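Local structure of glutamate racemase (Francisella tularensis subsp. tularensis, 3OUT) at residues B[234-245]-B[257-265]; B[5-15]-B[69-80]. The protein belongs to the Asp/Glu/hydantoin racemase family, a group of alpha/beta proteins, and is built here round two parallel sheets, with D-glutamic acid bound in its pocket. All blocks are in the same frame, centred on the assembly; numbering follows the deposited sequence. Where two conformers were deposited one is given.

Contact 1 (B[234-245]-B[257-265]); sequences YRFYVTDIPLKF and MQHLEIVSL
Phe236 and Met257 meet where strands 234-238 and 259-262 run side by side. These are the two parallel strands of a beta-alpha-beta unit whose helix is 245-253. Met257 is a selenomethionine. Its CG sits over one face of the Phe236 ring, 3.8 Å from the centroid and 7° off the normal, a CH-pi contact. CG is anti to its own carbonyl carbon (chi1 -69°), which carries the chain across that face. The chain then turns about CG-SE, and CE comes within 3.5 Å of Phe245 CE2. SE makes oblique Met-aromatic contacts with both rings. The Phe236 ring also turns an edge to His259 O, the same oxygen that accepts from Phe236 N at 2.9 Å.

On the sheet face that carries Phe236, Val238 and Leu260, Leu260 CD1 packs against Phe236 CB, Val238 CG2 and the edge of Phe245. Ile241 CD1 meets Leu260 CG tip to tip at 3.9 Å. Ile262 CD1 presses on backbone, 3.4 Å from Asp240 CA.

Tyr237 and Glu261 lie on the opposite sheet face. They run side by side, pointing the same way, with ring and carboxylate planes 73° apart. The Val263 side chain crosses that of Tyr237 at about a right angle, with Val263 CG1 3.5 Å from Tyr237 CD1. Arg235 NH1 donates to Tyr237 OH. The Glu261 carboxylate is also bound by Leu243 N of a second subunit and Arg51 N of a third, so this strand, outermost within the chain, joins two other subunits. A water links Tyr237 OH to Glu261 OE2, donating to the carboxylate oxygen at 3.0 Å.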
loop_
_atom_site.group_PDB
_atom_site.type_symbol
_atom_site.label_atom_id
_atom_site.label_comp_id
_atom_site.label_asym_id
_atom_site.label_seq_id
_atom_site.Cartn_x
_atom_site.Cartn_y
_atom_site.Cartn_z
ATOM N N TYR B 234 11.424 18.812 -15.069
ATOM C CA TYR B 234 11.452 18.434 -13.651
ATOM C C TYR B 234 10.087 17.924 -13.224
ATOM O O TYR B 234 9.116 18.714 -13.158
ATOM C CB TYR B 234 11.839 19.608 -12.797
ATOM C CG TYR B 234 13.150 20.253 -13.220
ATOM C CD1 TYR B 234 14.340 19.565 -13.112
ATOM C CD2 TYR B 234 13.167 21.514 -13.777
ATOM C CE1 TYR B 234 15.548 20.130 -13.518
ATOM C CE2 TYR B 234 14.358 22.092 -14.180
ATOM C CZ TYR B 234 15.551 21.409 -14.024
ATOM O OH TYR B 234 16.745 21.989 -14.466
ATOM N N ARG B 235 9.996 16.627 -12.894
ATOM C CA ARG B 235 8.684 16.001 -12.588
ATOM C C ARG B 235 8.733 15.561 -11.141
ATOM O O ARG B 235 9.711 14.968 -10.729
ATOM C CB ARG B 235 8.397 14.792 -13.474
ATOM C CG ARG B 235 8.034 15.128 -14.901
ATOM C CD ARG B 235 7.673 13.904 -15.719
ATOM N NE ARG B 235 8.861 13.221 -16.271
ATOM C CZ ARG B 235 8.939 11.947 -16.696
ATOM N NH1 ARG B 235 7.899 11.126 -16.635
ATOM N NH2 ARG B 235 10.093 11.491 -17.224
ATOM N N PHE B 236 7.693 15.882 -10.387
ATOM C CA PHE B 236 7.620 15.549 -8.970
ATOM C C PHE B 236 6.470 14.578 -8.857
ATOM O O PHE B 236 5.300 14.975 -8.981
ATOM C CB PHE B 236 7.427 16.780 -8.092
ATOM C CG PHE B 236 8.579 17.787 -8.244
ATOM C CD1 PHE B 236 8.565 18.715 -9.262
ATOM C CD2 PHE B 236 9.682 17.735 -7.399
ATOM C CE1 PHE B 236 9.638 19.576 -9.436
ATOM C CE2 PHE B 236 10.730 18.622 -7.565
ATOM C CZ PHE B 236 10.707 19.520 -8.548
ATOM N N TYR B 237 6.808 13.307 -8.687
ATOM C CA TYR B 237 5.807 12.252 -8.549
ATOM C C TYR B 237 5.681 11.864 -7.096
ATOM O O TYR B 237 6.677 11.549 -6.444
ATOM C CB TYR B 237 6.238 11.043 -9.350
ATOM C CG TYR B 237 6.047 11.148 -10.848
ATOM C CD1 TYR B 237 4.851 11.621 -11.404
ATOM C CD2 TYR B 237 7.027 10.678 -11.699
ATOM C CE1 TYR B 237 4.668 11.639 -12.811
ATOM C CE2 TYR B 237 6.878 10.681 -13.067
ATOM C CZ TYR B 237 5.698 11.172 -13.634
ATOM O OH TYR B 237 5.523 11.132 -15.021
ATOM N N VAL B 238 4.456 11.941 -6.553
ATOM C CA VAL B 238 4.245 11.690 -5.156
ATOM C C VAL B 238 3.004 10.820 -4.945
ATOM O O VAL B 238 2.044 10.883 -5.739
ATOM C CB VAL B 238 4.143 13.032 -4.350
ATOM C CG1 VAL B 238 5.476 13.780 -4.425
ATOM C CG2 VAL B 238 3.018 13.939 -4.900
ATOM N N THR B 239 3.012 10.042 -3.856
ATOM C CA THR B 239 1.873 9.168 -3.558
ATOM C C THR B 239 0.797 9.825 -2.682
ATOM O O THR B 239 -0.233 9.227 -2.445
ATOM C CB THR B 239 2.343 7.861 -2.885
ATOM O OG1 THR B 239 3.108 8.192 -1.736
ATOM C CG2 THR B 239 3.208 7.040 -3.863
ATOM N N ASP B 240 1.041 11.051 -2.236
ATOM C CA ASP B 240 -0.035 11.857 -1.605
ATOM C C ASP B 240 0.286 13.323 -1.755
ATOM O O ASP B 240 1.463 13.703 -1.900
ATOM C CB ASP B 240 -0.144 11.530 -0.127
ATOM C CG ASP B 240 -1.441 12.030 0.478
ATOM O OD1 ASP B 240 -2.413 12.157 -0.318
ATOM O OD2 ASP B 240 -1.470 12.336 1.700
ATOM N N ILE B 241 -0.769 14.147 -1.727
ATOM C CA ILE B 241 -0.604 15.598 -1.730
ATOM C C ILE B 241 -1.504 16.127 -0.622
ATOM O O ILE B 241 -2.647 16.539 -0.871
ATOM C CB ILE B 241 -0.864 16.256 -3.131
ATOM C CG1 ILE B 241 0.092 15.628 -4.148
ATOM C CG2 ILE B 241 -0.724 17.775 -3.023
ATOM C CD1 ILE B 241 -0.204 15.994 -5.582
ATOM N N PRO B 242 -0.997 16.123 0.616
ATOM C CA PRO B 242 -1.714 16.796 1.708
ATOM C C PRO B 242 -1.535 18.315 1.672
ATOM O O PRO B 242 -0.645 18.840 0.988
ATOM C CB PRO B 242 -1.071 16.209 2.957
ATOM C CG PRO B 242 0.341 15.944 2.512
ATOM C CD PRO B 242 0.286 15.534 1.070
ATOM N N LEU B 243 -2.364 19.023 2.416
ATOM C CA LEU B 243 -2.386 20.472 2.316
ATOM C C LEU B 243 -1.052 21.143 2.595
ATOM O O LEU B 243 -0.740 22.131 1.964
ATOM C CB LEU B 243 -3.430 21.012 3.288
ATOM C CG LEU B 243 -4.005 22.373 3.106
ATOM C CD1 LEU B 243 -4.675 22.540 1.730
ATOM C CD2 LEU B 243 -4.999 22.574 4.276
ATOM N N LYS B 244 -0.269 20.611 3.534
ATOM C CA LYS B 244 1.015 21.237 3.867
ATOM C C LYS B 244 2.150 20.879 2.920
ATOM O O LYS B 244 3.238 21.437 3.070
ATOM C CB LYS B 244 1.403 21.006 5.341
ATOM C CG LYS B 244 0.709 22.014 6.268
ATOM C CD LYS B 244 1.421 22.254 7.633
ATOM C CE LYS B 244 0.923 21.264 8.704
ATOM N NZ LYS B 244 0.962 21.732 10.122
ATOM N N PHE B 245 1.928 20.008 1.934
ATOM C CA PHE B 245 3.044 19.503 1.134
ATOM C C PHE B 245 3.771 20.563 0.299
ATOM O O PHE B 245 5.008 20.634 0.273
ATOM C CB PHE B 245 2.613 18.312 0.277
ATOM C CG PHE B 245 3.718 17.801 -0.615
ATOM C CD1 PHE B 245 4.851 17.237 -0.062
ATOM C CD2 PHE B 245 3.654 17.961 -1.974
ATOM C CE1 PHE B 245 5.899 16.764 -0.846
ATOM C CE2 PHE B 245 4.685 17.498 -2.774
ATOM C CZ PHE B 245 5.838 16.909 -2.193
HETATM N N MSE B 257 7.728 23.613 -7.200
HETATM C CA MSE B 257 7.472 22.285 -7.775
HETATM C C MSE B 257 6.369 22.429 -8.814
HETATM O O MSE B 257 5.219 22.059 -8.577
HETATM C CB MSE B 257 7.006 21.289 -6.741
HETATM C CG MSE B 257 8.023 20.879 -5.741
HETATM SE SE MSE B 257 7.279 19.495 -4.502
HETATM C CE MSE B 257 5.998 20.614 -3.499
ATOM N N GLN B 258 6.772 22.863 -9.987
ATOM C CA GLN B 258 5.822 23.278 -11.022
ATOM C C GLN B 258 5.069 22.112 -11.659
ATOM O O GLN B 258 3.855 22.249 -11.863
ATOM C CB GLN B 258 6.551 24.071 -12.093
ATOM C CG GLN B 258 5.753 24.365 -13.362
ATOM C CD GLN B 258 4.718 25.432 -13.193
ATOM O OE1 GLN B 258 3.778 25.314 -12.367
ATOM N NE2 GLN B 258 4.876 26.514 -13.967
ATOM N N HIS B 259 5.740 20.984 -11.967
ATOM C CA HIS B 259 5.008 19.830 -12.531
ATOM C C HIS B 259 4.905 18.714 -11.484
ATOM O O HIS B 259 5.865 17.990 -11.234
ATOM C CB HIS B 259 5.637 19.349 -13.824
ATOM C CG HIS B 259 5.749 20.434 -14.848
ATOM N ND1 HIS B 259 6.871 21.220 -14.979
ATOM C CD2 HIS B 259 4.846 20.910 -15.733
ATOM C CE1 HIS B 259 6.666 22.107 -15.946
ATOM N NE2 HIS B 259 5.449 21.933 -16.422
ATOM N N LEU B 260 3.731 18.628 -10.872
ATOM C CA LEU B 260 3.450 17.764 -9.714
ATOM C C LEU B 260 2.321 16.809 -10.076
ATOM O O LEU B 260 1.303 17.242 -10.618
ATOM C CB LEU B 260 3.020 18.644 -8.546
ATOM C CG LEU B 260 2.684 18.051 -7.214
ATOM C CD1 LEU B 260 3.891 17.282 -6.670
ATOM C CD2 LEU B 260 2.228 19.141 -6.256
ATOM N N GLU B 261 2.497 15.511 -9.815
ATOM C CA GLU B 261 1.452 14.548 -10.176
ATOM C C GLU B 261 1.305 13.470 -9.076
ATOM O O GLU B 261 2.294 12.970 -8.547
ATOM C CB GLU B 261 1.693 13.898 -11.541
ATOM C CG GLU B 261 0.669 12.778 -11.826
ATOM C CD GLU B 261 0.648 12.323 -13.246
ATOM O OE1 GLU B 261 0.673 13.213 -14.125
ATOM O OE2 GLU B 261 0.469 11.097 -13.499
ATOM N N ILE B 262 0.050 13.185 -8.702
ATOM C CA ILE B 262 -0.285 12.100 -7.803
ATOM C C ILE B 262 -0.228 10.757 -8.537
ATOM O O ILE B 262 -0.872 10.567 -9.573
ATOM C CB ILE B 262 -1.657 12.383 -7.081
ATOM C CG1 ILE B 262 -1.987 11.315 -6.045
ATOM C CG2 ILE B 262 -2.824 12.512 -8.053
ATOM C CD1 ILE B 262 -1.316 11.511 -4.771
ATOM N N VAL B 263 0.568 9.849 -7.996
ATOM C CA VAL B 263 0.737 8.509 -8.524
ATOM C C VAL B 263 0.472 7.475 -7.435
ATOM O O VAL B 263 0.306 7.791 -6.244
ATOM C CB VAL B 263 2.172 8.326 -9.107
ATOM C CG1 VAL B 263 2.471 9.409 -10.208
ATOM C CG2 VAL B 263 3.196 8.325 -8.002
ATOM N N SER B 264 0.374 6.222 -7.878
ATOM C CA SER B 264 0.151 5.088 -7.015
ATOM C C SER B 264 1.195 4.020 -7.210
ATOM O O SER B 264 1.651 3.752 -8.349
ATOM C CB SER B 264 -1.222 4.494 -7.329
ATOM O OG SER B 264 -1.501 3.415 -6.460
ATOM N N LEU B 265 1.574 3.412 -6.088
ATOM C CA LEU B 265 2.449 2.237 -6.068
ATOM C C LEU B 265 1.649 0.930 -5.970
ATOM O O LEU B 265 2.255 -0.125 -5.784
ATOM C CB LEU B 265 3.493 2.354 -4.968
ATOM C CG LEU B 265 4.528 3.469 -5.194
ATOM C CD1 LEU B 265 5.414 3.664 -3.926
ATOM C CD2 LEU B 265 5.371 3.222 -6.440
HETATM O O HOH W 1 8.441 21.111 -12.414
HETATM O O HOH W 2 2.828 10.572 -15.349
HETATM O O HOH W 3 -1.909 7.555 -4.609
#

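Contact 2 (B[5-15]-B[69-80]); sequences LDNRPIGVFDS and EVKAIIIACNTI. With DGL (D-glutamic acid), chain E.
Val12 and Ile74 lie side by side and point the same way, their CG2 atoms 3.8 Å apart. They belong to neighbouring parallel strands, 10-14 and 72-75, whose C-terminal ends lead into the ligand pocket. On the opposite face Phe13 and Ile73 meet at a slant, with Ile73 CG2 at the ring edge. Ile80 crosses Phe13 at about a right angle, bringing Ile80 CD1 to 3.7 Å from Phe13 CE1. With chi1 at -170° the Phe13 ring swings away from its own backbone N and reaches both isoleucines. Gly11 has no side chain, and Val70 CG1 packs close to its backbone.

At the far end Lys71 stretches past the carbonyls of Leu5 and Arg8. Lys71 NZ donates to Asp6 O at 2.7 Å, tilted 34° from the carbonyl plane. It also forms a salt bridge with Glu33 and a hydrogen bond with Leu224 O, so several oxygens grip the buried amine.

At the pocket end Ser15 OG and Cys77 SG lie 3.0 Å apart, and Ser15 OG accepts from the ligand amine. Cys77 is the N-cap of helix 78-92, its SG accepting from Ile80 N at 3.4 Å. The side-chain carboxylate of D-glutamic acid meets this helix start. Asn78 N and ND2 share OE2, while Thr79 OG1 holds OE1 at 2.7 Å.

Asp14 OD2 is hydrogen-bonded to Tyr37 OH of strand 35-39, which pairs with strand 10-14 on its other side. Helix 51-67 packs on Phe13, whereas helices 20-29 and 208-221 pack on the face of Ile10 and Ile74.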
loop_
_atom_site.group_PDB
_atom_site.type_symbol
_atom_site.label_atom_id
_atom_site.label_comp_id
_atom_site.label_asym_id
_atom_site.label_seq_id
_atom_site.Cartn_x
_atom_site.Cartn_y
_atom_site.Cartn_z
ATOM N N LEU B 5 20.658 6.556 -23.991
ATOM C CA LEU B 5 20.772 6.630 -22.484
ATOM C C LEU B 5 21.040 8.068 -22.001
ATOM O O LEU B 5 20.515 8.507 -20.962
ATOM C CB LEU B 5 21.887 5.712 -22.003
ATOM C CG LEU B 5 21.895 5.156 -20.582
ATOM C CD1 LEU B 5 20.508 4.655 -20.095
ATOM C CD2 LEU B 5 22.956 4.009 -20.506
ATOM N N ASP B 6 21.843 8.800 -22.771
ATOM C CA ASP B 6 22.233 10.177 -22.423
ATOM C C ASP B 6 21.090 11.097 -22.040
ATOM O O ASP B 6 21.251 11.972 -21.177
ATOM C CB ASP B 6 22.891 10.854 -23.640
ATOM C CG ASP B 6 24.218 10.281 -24.013
ATOM O OD1 ASP B 6 24.788 9.474 -23.255
ATOM O OD2 ASP B 6 24.708 10.689 -25.102
ATOM N N ASN B 7 19.976 10.980 -22.748
ATOM C CA ASN B 7 18.877 11.942 -22.616
ATOM C C ASN B 7 17.733 11.428 -21.727
ATOM O O ASN B 7 16.637 11.973 -21.724
ATOM C CB ASN B 7 18.390 12.370 -24.007
ATOM C CG ASN B 7 19.436 13.171 -24.745
ATOM O OD1 ASN B 7 20.267 13.830 -24.129
ATOM N ND2 ASN B 7 19.423 13.103 -26.075
ATOM N N ARG B 8 18.011 10.370 -20.969
ATOM C CA ARG B 8 17.088 9.876 -19.971
ATOM C C ARG B 8 17.228 10.712 -18.697
ATOM O O ARG B 8 18.288 11.330 -18.469
ATOM C CB ARG B 8 17.368 8.398 -19.697
ATOM C CG ARG B 8 16.828 7.501 -20.810
ATOM C CD ARG B 8 17.377 6.075 -20.786
ATOM N NE ARG B 8 17.108 5.445 -22.078
ATOM C CZ ARG B 8 16.935 4.143 -22.279
ATOM N NH1 ARG B 8 17.016 3.287 -21.273
ATOM N NH2 ARG B 8 16.679 3.705 -23.503
ATOM N N PRO B 9 16.163 10.756 -17.872
ATOM C CA PRO B 9 16.189 11.543 -16.634
ATOM C C PRO B 9 16.996 10.877 -15.530
ATOM O O PRO B 9 17.207 9.650 -15.524
ATOM C CB PRO B 9 14.714 11.629 -16.235
ATOM C CG PRO B 9 14.078 10.395 -16.812
ATOM C CD PRO B 9 14.905 9.993 -18.012
ATOM N N ILE B 10 17.408 11.699 -14.568
ATOM C CA ILE B 10 17.987 11.256 -13.296
ATOM C C ILE B 10 16.809 11.028 -12.333
ATOM O O ILE B 10 15.895 11.834 -12.287
ATOM C CB ILE B 10 18.872 12.371 -12.710
ATOM C CG1 ILE B 10 20.074 12.621 -13.611
ATOM C CG2 ILE B 10 19.339 12.029 -11.287
ATOM C CD1 ILE B 10 20.772 13.979 -13.353
ATOM N N GLY B 11 16.839 9.922 -11.605
ATOM C CA GLY B 11 15.844 9.633 -10.582
ATOM C C GLY B 11 16.355 10.045 -9.220
ATOM O O GLY B 11 17.410 9.568 -8.786
ATOM N N VAL B 12 15.597 10.888 -8.533
ATOM C CA VAL B 12 15.876 11.225 -7.184
ATOM C C VAL B 12 14.854 10.500 -6.293
ATOM O O VAL B 12 13.646 10.770 -6.355
ATOM C CB VAL B 12 15.820 12.770 -6.905
ATOM C CG1 VAL B 12 15.996 13.026 -5.401
ATOM C CG2 VAL B 12 16.816 13.533 -7.773
ATOM N N PHE B 13 15.385 9.561 -5.504
ATOM C CA PHE B 13 14.636 8.560 -4.730
ATOM C C PHE B 13 14.561 8.976 -3.260
ATOM O O PHE B 13 15.576 8.968 -2.561
ATOM C CB PHE B 13 15.384 7.244 -4.956
ATOM C CG PHE B 13 14.685 5.961 -4.463
ATOM C CD1 PHE B 13 13.860 5.923 -3.352
ATOM C CD2 PHE B 13 14.932 4.768 -5.118
ATOM C CE1 PHE B 13 13.311 4.723 -2.947
ATOM C CE2 PHE B 13 14.410 3.574 -4.697
ATOM C CZ PHE B 13 13.564 3.547 -3.649
ATOM N N ASP B 14 13.364 9.367 -2.805
ATOM C CA ASP B 14 13.189 9.868 -1.445
ATOM C C ASP B 14 12.136 9.026 -0.745
ATOM O O ASP B 14 11.286 8.367 -1.380
ATOM C CB ASP B 14 12.723 11.335 -1.509
ATOM C CG ASP B 14 12.891 12.108 -0.214
ATOM O OD1 ASP B 14 13.543 11.614 0.758
ATOM O OD2 ASP B 14 12.339 13.263 -0.180
ATOM N N SER B 15 12.166 9.108 0.572
ATOM C CA SER B 15 11.012 8.718 1.387
ATOM C C SER B 15 9.960 9.837 1.234
ATOM O O SER B 15 8.834 9.598 0.776
ATOM C CB SER B 15 11.450 8.494 2.844
ATOM O OG SER B 15 12.308 9.559 3.251
ATOM N N GLU B 69 12.658 4.471 -16.947
ATOM C CA GLU B 69 13.927 4.396 -17.690
ATOM C C GLU B 69 14.847 5.562 -17.322
ATOM O O GLU B 69 15.363 6.285 -18.203
ATOM C CB GLU B 69 13.714 4.264 -19.196
ATOM C CG GLU B 69 13.055 2.955 -19.573
ATOM C CD GLU B 69 12.833 2.784 -21.069
ATOM O OE1 GLU B 69 12.435 3.732 -21.775
ATOM O OE2 GLU B 69 13.117 1.681 -21.529
ATOM N N VAL B 70 15.023 5.774 -16.007
ATOM C CA VAL B 70 16.052 6.706 -15.532
ATOM C C VAL B 70 17.441 6.189 -15.926
ATOM O O VAL B 70 17.642 4.973 -15.984
ATOM C CB VAL B 70 15.977 6.963 -14.015
ATOM C CG1 VAL B 70 14.627 7.650 -13.636
ATOM C CG2 VAL B 70 16.162 5.658 -13.194
ATOM N N LYS B 71 18.410 7.079 -16.114
ATOM C CA LYS B 71 19.811 6.643 -16.401
ATOM C C LYS B 71 20.673 6.427 -15.156
ATOM O O LYS B 71 21.734 5.795 -15.222
ATOM C CB LYS B 71 20.547 7.613 -17.333
ATOM C CG LYS B 71 20.669 9.005 -16.810
ATOM C CD LYS B 71 21.306 9.916 -17.896
ATOM C CE LYS B 71 21.351 11.315 -17.457
ATOM N NZ LYS B 71 21.974 12.175 -18.592
ATOM N N ALA B 72 20.200 6.947 -14.025
ATOM C CA ALA B 72 20.897 6.864 -12.748
ATOM C C ALA B 72 19.886 7.179 -11.647
ATOM O O ALA B 72 18.920 7.897 -11.866
ATOM C CB ALA B 72 22.086 7.872 -12.656
ATOM N N ILE B 73 20.146 6.634 -10.484
ATOM C CA ILE B 73 19.366 6.891 -9.274
ATOM C C ILE B 73 20.268 7.476 -8.208
ATOM O O ILE B 73 21.337 6.980 -7.997
ATOM C CB ILE B 73 18.710 5.607 -8.780
ATOM C CG1 ILE B 73 17.604 5.194 -9.750
ATOM C CG2 ILE B 73 18.101 5.791 -7.349
ATOM C CD1 ILE B 73 17.131 3.763 -9.598
ATOM N N ILE B 74 19.795 8.516 -7.519
ATOM C CA ILE B 74 20.389 8.938 -6.283
ATOM C C ILE B 74 19.378 8.735 -5.162
ATOM O O ILE B 74 18.257 9.268 -5.221
ATOM C CB ILE B 74 20.891 10.400 -6.349
ATOM C CG1 ILE B 74 21.323 10.936 -4.974
ATOM C CG2 ILE B 74 19.861 11.328 -6.969
ATOM C CD1 ILE B 74 22.366 12.105 -5.164
ATOM N N ILE B 75 19.771 7.976 -4.155
ATOM C CA ILE B 75 18.913 7.811 -2.945
ATOM C C ILE B 75 19.207 8.973 -2.004
ATOM O O ILE B 75 20.290 9.072 -1.407
ATOM C CB ILE B 75 19.164 6.489 -2.254
ATOM C CG1 ILE B 75 19.039 5.324 -3.250
ATOM C CG2 ILE B 75 18.220 6.368 -1.029
ATOM C CD1 ILE B 75 19.238 3.913 -2.588
ATOM N N ALA B 76 18.264 9.898 -1.954
ATOM C CA ALA B 76 18.371 11.159 -1.178
ATOM C C ALA B 76 18.174 10.968 0.322
ATOM O O ALA B 76 18.646 11.799 1.153
ATOM C CB ALA B 76 17.372 12.180 -1.714
ATOM N N CYS B 77 17.470 9.884 0.662
ATOM C CA CYS B 77 17.014 9.586 2.013
ATOM C C CYS B 77 18.042 8.710 2.722
ATOM O O CYS B 77 18.427 7.640 2.218
ATOM C CB CYS B 77 15.686 8.833 1.936
ATOM S SG CYS B 77 15.066 8.346 3.565
ATOM N N ASN B 78 18.488 9.150 3.895
ATOM C CA ASN B 78 19.421 8.380 4.680
ATOM C C ASN B 78 18.826 7.077 5.213
ATOM O O ASN B 78 19.527 6.076 5.364
ATOM C CB ASN B 78 19.945 9.184 5.873
ATOM C CG ASN B 78 20.867 10.321 5.479
ATOM O OD1 ASN B 78 22.121 10.184 5.502
ATOM N ND2 ASN B 78 20.269 11.468 5.153
ATOM N N THR B 79 17.532 7.090 5.492
ATOM C CA THR B 79 16.838 5.939 6.072
ATOM C C THR B 79 16.746 4.837 5.012
ATOM O O THR B 79 17.106 3.701 5.276
ATOM C CB THR B 79 15.415 6.323 6.633
ATOM O OG1 THR B 79 15.550 7.362 7.607
ATOM C CG2 THR B 79 14.709 5.099 7.188
ATOM N N ILE B 80 16.327 5.173 3.793
ATOM C CA ILE B 80 16.343 4.190 2.686
ATOM C C ILE B 80 17.776 3.734 2.379
ATOM O O ILE B 80 18.024 2.543 2.211
ATOM C CB ILE B 80 15.670 4.764 1.416
ATOM C CG1 ILE B 80 14.198 5.083 1.700
ATOM C CG2 ILE B 80 15.768 3.757 0.227
ATOM C CD1 ILE B 80 13.474 5.871 0.555
HETATM N N DGL E . 11.954 11.612 5.138
HETATM C CA DGL E . 12.416 11.130 6.487
HETATM C C DGL E . 11.458 10.113 7.040
HETATM O O DGL E . 10.658 9.547 6.261
HETATM C CB DGL E . 13.788 10.466 6.470
HETATM C CG DGL E . 14.908 11.293 5.824
HETATM C CD DGL E . 16.308 10.755 6.049
HETATM O OE1 DGL E . 16.486 9.818 6.848
HETATM O OE2 DGL E . 17.249 11.328 5.430
HETATM O OXT DGL E . 11.516 9.785 8.250
HETATM O O HOH W 4 17.582 3.390 -18.871
#

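In the fold
Both contacts are neighbouring strand pairs of one six-stranded parallel sheet, with centres about 16 Å apart. The strand order is 97-99, 72-75, 10-14, 35-39, 234-238, 259-262. Strand 35-39 thus lies between contact 2 and contact 1. Contact 2 closes first along the chain; contact 1 adds two strands from the C-terminal part, 259-262 being an outermost strand within the chain. Helices 20-29 and 51-67 pack on residues of both contacts. Contact 2 supplies four residues of the D-glutamic acid pocket, whereas the Phe245 side chain of contact 1 is about 10 Å from the ligand at the nearest atoms. Both touch the third subunit, so this sheet serves the pocket and the assembly.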